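Local coordinates for protein MPT synthase subunit 2 (Burkholderia ambifaria, PDB 7L32) that probably acts as the large, catalytic subunit of molybdopterin synthase, which makes molybdopterin during molybdenum cofactor biosynthesis, at residues 102-107 / 116-121; 132-135 / 140-143; 27-32 / 36-41. All coordinates share one frame; numbering follows the deposited sequence.

Interaction 1: 102-107 / 116-121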
ATOM      1  N   VAL A 102       1.621  -1.984 -12.754  1.00 18.91           N
ATOM      2  CA  VAL A 102       2.084  -0.710 -12.220  1.00 18.89           C
ATOM      3  C   VAL A 102       2.298  -0.894 -10.731  1.00 18.24           C
ATOM      4  O   VAL A 102       1.567  -1.644 -10.083  1.00 19.72           O
ATOM      5  CB  VAL A 102       1.063   0.410 -12.523  1.00 18.15           C
ATOM      6  CG1 VAL A 102      -0.322   0.048 -12.003  1.00 22.49           C
ATOM      7  CG2 VAL A 102       1.516   1.761 -11.975  1.00 22.31           C
ATOM      8  N   MET A 103       3.325  -0.243 -10.203  1.00 17.88           N
ATOM      9  CA  MET A 103       3.472  -0.129  -8.759  1.00 20.50           C
ATOM     10  C   MET A 103       3.726   1.323  -8.400  1.00 20.69           C
ATOM     11  O   MET A 103       4.434   2.045  -9.118  1.00 17.06           O
ATOM     12  CB  MET A 103       4.608  -1.021  -8.218  1.00 18.93           C
ATOM     13  CG  MET A 103       6.016  -0.725  -8.722  1.00 26.25           C
ATOM     14  SD  MET A 103       7.172  -1.251  -7.410  1.00 33.31           S
ATOM     15  CE  MET A 103       6.940   0.098  -6.285  1.00 25.63           C
ATOM     16  N   VAL A 104       3.124   1.754  -7.299  1.00 16.26           N
ATOM     17  CA  VAL A 104       3.393   3.060  -6.714  1.00 16.88           C
ATOM     18  C   VAL A 104       3.731   2.811  -5.251  1.00 18.27           C
ATOM     19  O   VAL A 104       3.010   2.068  -4.579  1.00 18.11           O
ATOM     20  CB  VAL A 104       2.190   4.012  -6.829  1.00 15.30           C
ATOM     21  CG1 VAL A 104       2.478   5.306  -6.030  1.00 15.96           C
ATOM     22  CG2 VAL A 104       1.921   4.349  -8.325  1.00 17.12           C
ATOM     23  N   ALA A 105       4.845   3.370  -4.786  1.00 15.62           N
ATOM     24  CA  ALA A 105       5.223   3.265  -3.370  1.00 19.41           C
ATOM     25  C   ALA A 105       5.530   4.662  -2.837  1.00 20.92           C
ATOM     26  O   ALA A 105       6.163   5.472  -3.526  1.00 19.87           O
ATOM     27  CB  ALA A 105       6.440   2.355  -3.192  1.00 18.43           C
ATOM     28  N   THR A 106       5.077   4.953  -1.614  1.00 16.48           N
ATOM     29  CA  THR A 106       5.367   6.223  -0.970  1.00 16.18           C
ATOM     30  C   THR A 106       5.879   5.938   0.431  1.00 19.52           C
ATOM     31  O   THR A 106       5.532   4.923   1.033  1.00 18.36           O
ATOM     32  CB  THR A 106       4.147   7.151  -0.879  1.00 16.66           C
ATOM     33  OG1 THR A 106       3.120   6.548  -0.062  1.00 16.31           O
ATOM     34  CG2 THR A 106       3.574   7.479  -2.285  1.00 15.91           C
ATOM     35  N   VAL A 107       6.728   6.822   0.936  1.00 16.52           N
ATOM     36  CA  VAL A 107       7.210   6.713   2.309  0.64 18.53           C
ATOM     37  C   VAL A 107       7.017   8.060   2.986  1.00 24.21           C
ATOM     38  O   VAL A 107       7.112   9.119   2.348  1.00 18.50           O
ATOM     39  CB  VAL A 107       8.683   6.230   2.389  0.64 22.51           C
ATOM     40  CG1 VAL A 107       9.658   7.180   1.654  0.64 20.96           C
ATOM     41  CG2 VAL A 107       9.124   6.025   3.843  0.64 20.10           C
ATOM     42  N   ALA A 116      -2.379   8.477   1.937  1.00 13.77           N
ATOM     43  CA  ALA A 116      -3.069   9.498   1.142  1.00 16.54           C
ATOM     44  C   ALA A 116      -2.293   9.798  -0.132  1.00 16.20           C
ATOM     45  O   ALA A 116      -2.871   9.891  -1.228  1.00 15.53           O
ATOM     46  CB  ALA A 116      -3.264  10.772   1.965  1.00 16.74           C
ATOM     47  N   SER A 117      -0.977   9.960  -0.005  1.00 16.23           N
ATOM     48  CA  SER A 117      -0.176  10.302  -1.179  1.00 19.13           C
ATOM     49  C   SER A 117      -0.139   9.151  -2.175  1.00 18.21           C
ATOM     50  O   SER A 117      -0.152   9.379  -3.393  1.00 16.29           O
ATOM     51  CB  SER A 117       1.245  10.713  -0.764  1.00 17.64           C
ATOM     52  OG  SER A 117       1.952   9.673  -0.082  1.00 17.55           O
ATOM     53  N   CYS A 118      -0.095   7.907  -1.684  1.00 13.10           N
ATOM     54  CA  CYS A 118      -0.075   6.767  -2.598  1.00 16.26           C
ATOM     55  C   CYS A 118      -1.373   6.686  -3.393  1.00 17.87           C
ATOM     56  O   CYS A 118      -1.356   6.476  -4.621  1.00 15.14           O
ATOM     57  CB  CYS A 118       0.165   5.474  -1.816  1.00 15.68           C
ATOM     58  SG  CYS A 118       0.529   4.039  -2.856  1.00 18.83           S
ATOM     59  N   GLU A 119      -2.515   6.862  -2.720  1.00 15.67           N
ATOM     60  CA  GLU A 119      -3.788   6.824  -3.443  1.00 15.00           C
ATOM     61  C   GLU A 119      -3.928   8.013  -4.385  1.00 17.13           C
ATOM     62  O   GLU A 119      -4.436   7.868  -5.510  1.00 14.89           O
ATOM     63  CB  GLU A 119      -4.961   6.789  -2.454  1.00 18.31           C
ATOM     64  CG  GLU A 119      -6.301   6.687  -3.136  1.00 21.70           C
ATOM     65  CD  GLU A 119      -7.427   6.203  -2.205  1.00 26.23           C
ATOM     66  OE1 GLU A 119      -7.317   6.336  -0.962  1.00 23.06           O
ATOM     67  OE2 GLU A 119      -8.404   5.654  -2.745  1.00 26.69           O
ATOM     68  N   PHE A 120      -3.494   9.194  -3.943  1.00 15.11           N
ATOM     69  CA  PHE A 120      -3.529  10.371  -4.820  1.00 17.33           C
ATOM     70  C   PHE A 120      -2.731  10.126  -6.103  1.00 16.96           C
ATOM     71  O   PHE A 120      -3.197  10.443  -7.216  1.00 18.48           O
ATOM     72  CB  PHE A 120      -2.990  11.602  -4.066  1.00 15.01           C
ATOM     73  CG  PHE A 120      -2.800  12.816  -4.952  1.00 16.23           C
ATOM     74  CD1 PHE A 120      -3.858  13.668  -5.215  1.00 17.36           C
ATOM     75  CD2 PHE A 120      -1.554  13.104  -5.510  1.00 16.60           C
ATOM     76  CE1 PHE A 120      -3.710  14.780  -6.086  1.00 21.76           C
ATOM     77  CE2 PHE A 120      -1.389  14.201  -6.357  1.00 18.10           C
ATOM     78  CZ  PHE A 120      -2.462  15.051  -6.648  1.00 21.15           C
ATOM     79  N   VAL A 121      -1.513   9.598  -5.967  1.00 15.10           N
ATOM     80  CA  VAL A 121      -0.678   9.345  -7.147  1.00 17.94           C
ATOM     81  C   VAL A 121      -1.362   8.344  -8.075  1.00 16.91           C
ATOM     82  O   VAL A 121      -1.377   8.531  -9.297  1.00 16.65           O
ATOM     83  CB  VAL A 121       0.734   8.869  -6.732  1.00 17.10           C
ATOM     84  CG1 VAL A 121       1.533   8.359  -7.962  1.00 15.31           C
ATOM     85  CG2 VAL A 121       1.536  10.003  -6.034  1.00 15.12           C
TER
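V104 and T106 on strand 100-108 pack against S117, C118 and V121 on helix 111-128. The helix follows the strand and lies back across one face of the mixed sheet, so this is a beta-alpha unit. The two short axes approach to 7.8 Å at 151°, close to antiparallel.

V104 meets V121 methyl to methyl. Its CG1 lies 3.7 Å from V121 CG1, and the two side chains cross at a slant. In each, CG1 is trans to the backbone N, which turns the two CG1 methyls towards each other. The same CG1 of V104 also has C118 SG at 3.9 Å. The sulfur rests against the strand backbone as well, with V104 O at 3.6 Å.

T106 presents two different branches to the helix. Its methyl CG2 lies 3.7 Å from C118 CA and also borders S117 OG. Its hydroxyl OG1 is 3.6 Å from C118 CB. With chi1 at 63°, OG1 sits between the backbone N and the carbonyl carbon and hydrogen-bonds to A114 O, one turn before C118 in the helix. S117 has a similar chi1 of 61°. This folds OG back onto its own helix, where it bonds to D113 O and A114 O.

The V121 side is closed by I73 and A77 of helix 65-80, while F115 of the second subunit packs on C118. All five touching residues are buried. This is an apolar interface with two hydroxyls at one end, both served by helix carbonyls, so their polarity is accommodated within the core.

Interaction 2: 132-135 / 140-143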
ATOM      1  N   TRP A 132      -1.954   4.257 -24.020  1.00 31.81           N
ATOM      2  CA  TRP A 132      -2.880   3.795 -25.045  1.00 33.24           C
ATOM      3  C   TRP A 132      -2.936   2.277 -25.044  1.00 35.63           C
ATOM      4  O   TRP A 132      -1.917   1.613 -24.846  1.00 36.80           O
ATOM      5  CB  TRP A 132      -2.470   4.286 -26.452  1.00 31.95           C
ATOM      6  CG  TRP A 132      -2.652   5.770 -26.641  1.00 29.64           C
ATOM      7  CD1 TRP A 132      -3.704   6.390 -27.260  1.00 32.97           C
ATOM      8  CD2 TRP A 132      -1.780   6.820 -26.182  1.00 33.10           C
ATOM      9  NE1 TRP A 132      -3.528   7.757 -27.236  1.00 37.59           N
ATOM     10  CE2 TRP A 132      -2.362   8.048 -26.577  1.00 36.15           C
ATOM     11  CE3 TRP A 132      -0.561   6.844 -25.491  1.00 28.00           C
ATOM     12  CZ2 TRP A 132      -1.763   9.286 -26.304  1.00 36.66           C
ATOM     13  CZ3 TRP A 132       0.026   8.085 -25.207  1.00 27.95           C
ATOM     14  CH2 TRP A 132      -0.574   9.283 -25.618  1.00 31.40           C
ATOM     15  N   LYS A 133      -4.129   1.739 -25.305  1.00 35.82           N
ATOM     16  CA  LYS A 133      -4.375   0.309 -25.390  1.00 38.92           C
ATOM     17  C   LYS A 133      -4.716  -0.056 -26.826  1.00 40.81           C
ATOM     18  O   LYS A 133      -5.471   0.658 -27.489  1.00 41.35           O
ATOM     19  CB  LYS A 133      -5.546  -0.111 -24.487  1.00 41.73           C
ATOM     20  CG  LYS A 133      -5.169  -0.947 -23.286  1.00 59.67           C
ATOM     21  CD  LYS A 133      -6.413  -1.306 -22.470  1.00 55.46           C
ATOM     22  CE  LYS A 133      -7.452  -2.034 -23.309  1.00 68.60           C
ATOM     23  NZ  LYS A 133      -7.136  -3.484 -23.529  1.00 65.01           N
ATOM     24  N   LYS A 134      -4.149  -1.156 -27.307  1.00 45.78           N
ATOM     25  CA  LYS A 134      -4.457  -1.620 -28.653  1.00 44.60           C
ATOM     26  C   LYS A 134      -5.787  -2.363 -28.642  1.00 52.75           C
ATOM     27  O   LYS A 134      -6.020  -3.216 -27.780  1.00 50.71           O
ATOM     28  CB  LYS A 134      -3.347  -2.526 -29.181  1.00 48.48           C
ATOM     29  CG  LYS A 134      -3.450  -2.796 -30.687  1.00 56.86           C
ATOM     30  CD  LYS A 134      -2.483  -3.873 -31.148  1.00 61.56           C
ATOM     31  CE  LYS A 134      -2.971  -5.253 -30.736  1.00 73.24           C
ATOM     32  NZ  LYS A 134      -2.241  -6.351 -31.436  1.00 79.05           N
ATOM     33  N   GLU A 135      -6.665  -2.035 -29.590  1.00 50.09           N
ATOM     34  CA  GLU A 135      -7.945  -2.719 -29.729  1.00 55.48           C
ATOM     35  C   GLU A 135      -8.237  -2.966 -31.196  1.00 70.39           C
ATOM     36  O   GLU A 135      -7.933  -2.124 -32.045  1.00 61.62           O
ATOM     37  CB  GLU A 135      -9.086  -1.920 -29.086  1.00 66.43           C
ATOM     38  CG  GLU A 135      -9.049  -1.961 -27.564  1.00 71.54           C
ATOM     39  CD  GLU A 135     -10.095  -1.079 -26.909  1.00 77.86           C
ATOM     40  OE1 GLU A 135     -10.864  -0.412 -27.636  1.00 80.96           O
ATOM     41  OE2 GLU A 135     -10.142  -1.052 -25.658  1.00 77.56           O
ATOM     42  N   GLY A 140     -10.098  -2.065 -38.063  1.00 86.17           N
ATOM     43  CA  GLY A 140      -8.832  -2.734 -37.868  1.00 77.85           C
ATOM     44  C   GLY A 140      -8.256  -2.356 -36.518  1.00 73.14           C
ATOM     45  O   GLY A 140      -8.958  -1.834 -35.660  1.00 81.40           O
ATOM     46  N   GLU A 141      -6.963  -2.627 -36.357  1.00 70.85           N
ATOM     47  CA  GLU A 141      -6.285  -2.354 -35.095  1.00 68.54           C
ATOM     48  C   GLU A 141      -6.185  -0.854 -34.848  1.00 62.82           C
ATOM     49  O   GLU A 141      -5.722  -0.099 -35.711  1.00 54.68           O
ATOM     50  CB  GLU A 141      -4.892  -2.978 -35.095  1.00 70.35           C
ATOM     51  CG  GLU A 141      -4.878  -4.486 -34.916  1.00 84.86           C
ATOM     52  CD  GLU A 141      -3.496  -5.005 -34.565  1.00 91.68           C
ATOM     53  OE1 GLU A 141      -2.515  -4.254 -34.768  1.00 94.19           O
ATOM     54  OE2 GLU A 141      -3.392  -6.153 -34.081  1.00 89.29           O
ATOM     55  N   ARG A 142      -6.618  -0.423 -33.665  1.00 53.27           N
ATOM     56  CA  ARG A 142      -6.533   0.969 -33.253  1.00 52.60           C
ATOM     57  C   ARG A 142      -5.931   1.073 -31.859  1.00 50.04           C
ATOM     58  O   ARG A 142      -5.929   0.118 -31.073  1.00 47.32           O
ATOM     59  CB  ARG A 142      -7.907   1.652 -33.269  1.00 54.95           C
ATOM     60  CG  ARG A 142      -8.583   1.747 -34.632  1.00 59.04           C
ATOM     61  CD  ARG A 142      -7.782   2.613 -35.601  1.00 58.40           C
ATOM     62  NE  ARG A 142      -8.404   2.701 -36.917  1.00 64.08           N
ATOM     63  CZ  ARG A 142      -8.068   1.976 -37.976  1.00 65.73           C
ATOM     64  NH1 ARG A 142      -7.093   1.083 -37.925  1.00 61.77           N
ATOM     65  NH2 ARG A 142      -8.720   2.159 -39.120  1.00 65.67           N
ATOM     66  N   TRP A 143      -5.417   2.260 -31.560  1.00 45.99           N
ATOM     67  CA  TRP A 143      -4.860   2.577 -30.254  1.00 43.10           C
ATOM     68  C   TRP A 143      -5.830   3.517 -29.553  1.00 49.02           C
ATOM     69  O   TRP A 143      -6.086   4.623 -30.043  1.00 52.68           O
ATOM     70  CB  TRP A 143      -3.474   3.203 -30.398  1.00 40.94           C
ATOM     71  CG  TRP A 143      -2.464   2.208 -30.850  1.00 43.74           C
ATOM     72  CD1 TRP A 143      -2.050   1.981 -32.130  1.00 46.68           C
ATOM     73  CD2 TRP A 143      -1.748   1.284 -30.024  1.00 45.67           C
ATOM     74  NE1 TRP A 143      -1.117   0.972 -32.151  1.00 50.46           N
ATOM     75  CE2 TRP A 143      -0.913   0.528 -30.872  1.00 46.67           C
ATOM     76  CE3 TRP A 143      -1.734   1.020 -28.651  1.00 44.62           C
ATOM     77  CZ2 TRP A 143      -0.069  -0.472 -30.394  1.00 47.82           C
ATOM     78  CZ3 TRP A 143      -0.891   0.023 -28.173  1.00 45.93           C
ATOM     79  CH2 TRP A 143      -0.075  -0.713 -29.047  1.00 52.59           C
TER
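Strands 131-136 and 141-145 form an antiparallel beta hairpin, pairing K134 with W143 and E135 with R142. The hairpin lies at one edge of the four-stranded antiparallel sheet, and the centre of the contact is about 21 Å from the centre of the chain. Strand 141-145 is outermost there within the chain.

E135 and R142 are the hydrogen-bonded pair. E135 N gives to R142 O and R142 N gives to E135 O, both at 2.7 Å. The two bonds are nearly straight, at 170° and 171°.

K134 and W143 are the non-hydrogen-bonded pair, and their side chains share a face of the sheet. K134 CB lies 3.7 Å from the centroid of the W143 six-membered ring, 14° off the normal, in a CH-pi contact over the ring face. At the ring edge is W132 O, 3.8 Å from W143 CZ3.

The K134 chain runs on past the indole and bends at chi3, which turns its amine into a salt bridge with E141. E58 on strand 57-61 is a second salt-bridge partner of this amine, so two acids probably share the charge. K134 NZ reaches E141 OE2 at 2.9 Å from above the carboxylate plane.

Interaction 3: 27-32 / 36-41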
ATOM      1  N   ALA A  27      14.948   0.004  -2.185  1.00 31.26           N
ATOM      2  CA  ALA A  27      15.654   1.170  -2.705  1.00 32.52           C
ATOM      3  C   ALA A  27      15.007   2.469  -2.228  1.00 27.21           C
ATOM      4  O   ALA A  27      15.717   3.419  -1.875  1.00 29.25           O
ATOM      5  CB  ALA A  27      15.715   1.110  -4.231  1.00 31.88           C
ATOM      6  N   LEU A  28      13.667   2.530  -2.196  1.00 26.41           N
ATOM      7  CA  LEU A  28      12.995   3.728  -1.688  1.00 25.41           C
ATOM      8  C   LEU A  28      13.358   3.985  -0.225  1.00 27.86           C
ATOM      9  O   LEU A  28      13.639   5.127   0.164  1.00 25.27           O
ATOM     10  CB  LEU A  28      11.472   3.604  -1.854  1.00 24.54           C
ATOM     11  CG  LEU A  28      10.654   4.831  -1.435  1.00 23.20           C
ATOM     12  CD1 LEU A  28      11.064   6.044  -2.282  1.00 22.99           C
ATOM     13  CD2 LEU A  28       9.117   4.608  -1.516  1.00 20.02           C
ATOM     14  N   ARG A  29      13.371   2.935   0.603  1.00 26.20           N
ATOM     15  CA  ARG A  29      13.769   3.099   1.999  0.52 25.66           C
ATOM     16  C   ARG A  29      15.215   3.561   2.110  1.00 29.41           C
ATOM     17  O   ARG A  29      15.554   4.380   2.975  1.00 28.84           O
ATOM     18  CB  ARG A  29      13.584   1.783   2.763  0.52 30.71           C
ATOM     19  CG  ARG A  29      12.162   1.286   2.860  0.52 27.39           C
ATOM     20  CD  ARG A  29      12.083   0.166   3.907  0.52 32.82           C
ATOM     21  NE  ARG A  29      10.717  -0.240   4.213  0.52 27.95           N
ATOM     22  CZ  ARG A  29       9.907   0.409   5.040  0.52 30.73           C
ATOM     23  NH1 ARG A  29      10.271   1.539   5.616  0.52 30.96           N
ATOM     24  NH2 ARG A  29       8.704  -0.099   5.306  0.52 27.68           N
ATOM     25  N   ALA A  30      16.090   3.037   1.249  1.00 26.41           N
ATOM     26  CA  ALA A  30      17.490   3.439   1.291  1.00 31.41           C
ATOM     27  C   ALA A  30      17.677   4.911   0.927  1.00 32.18           C
ATOM     28  O   ALA A  30      18.682   5.509   1.319  1.00 31.33           O
ATOM     29  CB  ALA A  30      18.332   2.557   0.364  1.00 32.95           C
ATOM     30  N   ARG A  31      16.755   5.501   0.169  1.00 25.33           N
ATOM     31  CA  ARG A  31      16.817   6.925  -0.147  1.00 25.71           C
ATOM     32  C   ARG A  31      16.156   7.795   0.916  1.00 26.99           C
ATOM     33  O   ARG A  31      16.157   9.024   0.773  1.00 25.84           O
ATOM     34  CB  ARG A  31      16.193   7.217  -1.529  1.00 25.04           C
ATOM     35  CG  ARG A  31      16.963   6.553  -2.679  1.00 28.92           C
ATOM     36  CD  ARG A  31      16.434   6.999  -4.062  1.00 28.91           C
ATOM     37  NE  ARG A  31      15.019   6.716  -4.286  1.00 26.99           N
ATOM     38  CZ  ARG A  31      14.565   5.548  -4.724  1.00 35.17           C
ATOM     39  NH1 ARG A  31      15.376   4.511  -4.898  1.00 34.16           N
ATOM     40  NH2 ARG A  31      13.275   5.424  -5.023  1.00 30.74           N
ATOM     41  N   ASN A  32      15.581   7.188   1.960  1.00 22.76           N
ATOM     42  CA  ASN A  32      14.822   7.906   2.989  1.00 24.43           C
ATOM     43  C   ASN A  32      15.146   7.315   4.358  1.00 27.38           C
ATOM     44  O   ASN A  32      14.313   6.644   4.989  1.00 25.09           O
ATOM     45  CB  ASN A  32      13.326   7.870   2.674  1.00 23.50           C
ATOM     46  CG  ASN A  32      13.010   8.622   1.399  1.00 22.64           C
ATOM     47  OD1 ASN A  32      12.873   9.850   1.427  1.00 21.27           O
ATOM     48  ND2 ASN A  32      12.972   7.913   0.261  1.00 20.59           N
ATOM     49  N   GLY A  36       9.826   5.826   8.189  1.00 28.65           N
ATOM     50  CA  GLY A  36       9.549   4.404   8.073  1.00 32.94           C
ATOM     51  C   GLY A  36       8.149   3.916   7.712  1.00 34.27           C
ATOM     52  O   GLY A  36       7.921   2.705   7.757  1.00 36.57           O
ATOM     53  N   ALA A  37       7.196   4.795   7.397  1.00 20.16           N
ATOM     54  CA  ALA A  37       5.845   4.356   7.055  1.00 19.41           C
ATOM     55  C   ALA A  37       5.789   4.233   5.543  1.00 24.65           C
ATOM     56  O   ALA A  37       5.983   5.234   4.849  1.00 24.15           O
ATOM     57  CB  ALA A  37       4.797   5.351   7.550  1.00 18.52           C
ATOM     58  N   LEU A  38       5.545   3.030   5.029  1.00 19.42           N
ATOM     59  CA  LEU A  38       5.592   2.804   3.581  1.00 19.99           C
ATOM     60  C   LEU A  38       4.254   2.264   3.091  1.00 19.63           C
ATOM     61  O   LEU A  38       3.785   1.232   3.573  1.00 15.85           O
ATOM     62  CB  LEU A  38       6.750   1.845   3.248  1.00 22.46           C
ATOM     63  CG  LEU A  38       6.932   1.528   1.760  1.00 31.75           C
ATOM     64  CD1 LEU A  38       8.413   1.593   1.361  1.00 34.84           C
ATOM     65  CD2 LEU A  38       6.426   0.125   1.597  1.00 35.84           C
ATOM     66  N   ALA A  39       3.631   2.957   2.139  1.00 17.27           N
ATOM     67  CA  ALA A  39       2.408   2.475   1.516  1.00 16.90           C
ATOM     68  C   ALA A  39       2.700   2.137   0.063  1.00 20.10           C
ATOM     69  O   ALA A  39       3.426   2.875  -0.613  1.00 17.17           O
ATOM     70  CB  ALA A  39       1.286   3.520   1.572  1.00 15.71           C
ATOM     71  N   CYS A  40       2.135   1.036  -0.423  1.00 16.82           N
ATOM     72  CA  CYS A  40       2.359   0.714  -1.821  0.57 18.49           C
ATOM     73  C   CYS A  40       1.084   0.177  -2.458  1.00 19.60           C
ATOM     74  O   CYS A  40       0.121  -0.234  -1.793  1.00 20.40           O
ATOM     75  CB  CYS A  40       3.533  -0.265  -1.994  0.57 19.44           C
ATOM     76  SG  CYS A  40       3.391  -1.816  -1.095  0.57 27.39           S
ATOM     77  N   PHE A  41       1.072   0.268  -3.782  1.00 16.56           N
ATOM     78  CA  PHE A  41      -0.040  -0.256  -4.550  1.00 16.15           C
ATOM     79  C   PHE A  41       0.551  -0.981  -5.742  1.00 19.25           C
ATOM     80  O   PHE A  41       1.484  -0.472  -6.366  1.00 16.22           O
ATOM     81  CB  PHE A  41      -1.020   0.826  -5.027  1.00 17.39           C
ATOM     82  CG  PHE A  41      -2.159   0.258  -5.857  1.00 18.76           C
ATOM     83  CD1 PHE A  41      -3.312  -0.221  -5.244  1.00 20.16           C
ATOM     84  CD2 PHE A  41      -2.040   0.151  -7.253  1.00 18.97           C
ATOM     85  CE1 PHE A  41      -4.339  -0.785  -5.996  1.00 20.51           C
ATOM     86  CE2 PHE A  41      -3.073  -0.399  -8.015  1.00 20.21           C
ATOM     87  CZ  PHE A  41      -4.214  -0.863  -7.397  1.00 21.42           C
TER
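The R29 guanidinium has L38 over one face and G36 at its edge. L38 CB lies 3.4 Å from R29 NH2, and L38 CD1 is on the same side of the plane, offset towards the rim. At the edge, R29 NH1 points in plane at G36 O. The bond is nearly straight at 168° but long, 3.4 Å, and therefore weak.

Within 27-32, N32 ND2 gives to L28 O at 2.9 Å, with that oxygen in the amide plane. ND2 also bonds to D85 OD2.

R29 is extended from CG to NE, which carries its charged end from helix 21-30 to G36, just before strand 37-44. The chain passes L38 on the way, with CG 4.0 Å from L38 CD1. R29 was modelled in two conformers, and these contacts belong to one of them. Beside it, L28 CD2 meets L38 CD1 at 4.2 Å. The CB of L38 points towards the helix, and with CG trans to the backbone N (chi1 -179°) the side chain carries its CD1 methyl to both L28 and R29.

Segment 36-41 also borders the second subunit. Residues L38 to F41 pair antiparallel with a strand of that chain. C40 has two conformers; in the one described, its SG is disulfide-bonded to C40 of the second subunit. G36 O also accepts from T44 OG1 of that subunit, and R29 NH2 bonds weakly to V42 O there.

The contact therefore joins helix to strand mainly by packing aliphatic carbon on a guanidinium face. In this conformer the arginine's bonds to G36 O and to V42 O of the second subunit are weak, consistent with a loosely held polar end.

In the fold
Interactions 1 and 3 are buried and lie on the same mixed sheet, with centres about 10 Å apart. Strands 100-108 and 37-44 are neighbours in it, and V104 O and F41 N are 2.8 Å apart, probably hydrogen-bonded. Helix 111-128 covers one face and helix 21-30 the other. Both contacts reach the second subunit. Interaction 1 is mainly apolar; interaction 3 adds an arginine with weak polar bonds. Interaction 2 is a surface contact in the separate antiparallel sheet, with its centre about 28 Å from that of interaction 1 and 36 Å from that of interaction 3. It relies on backbone pairing, a salt bridge and an indole, and its segments touch no second subunit.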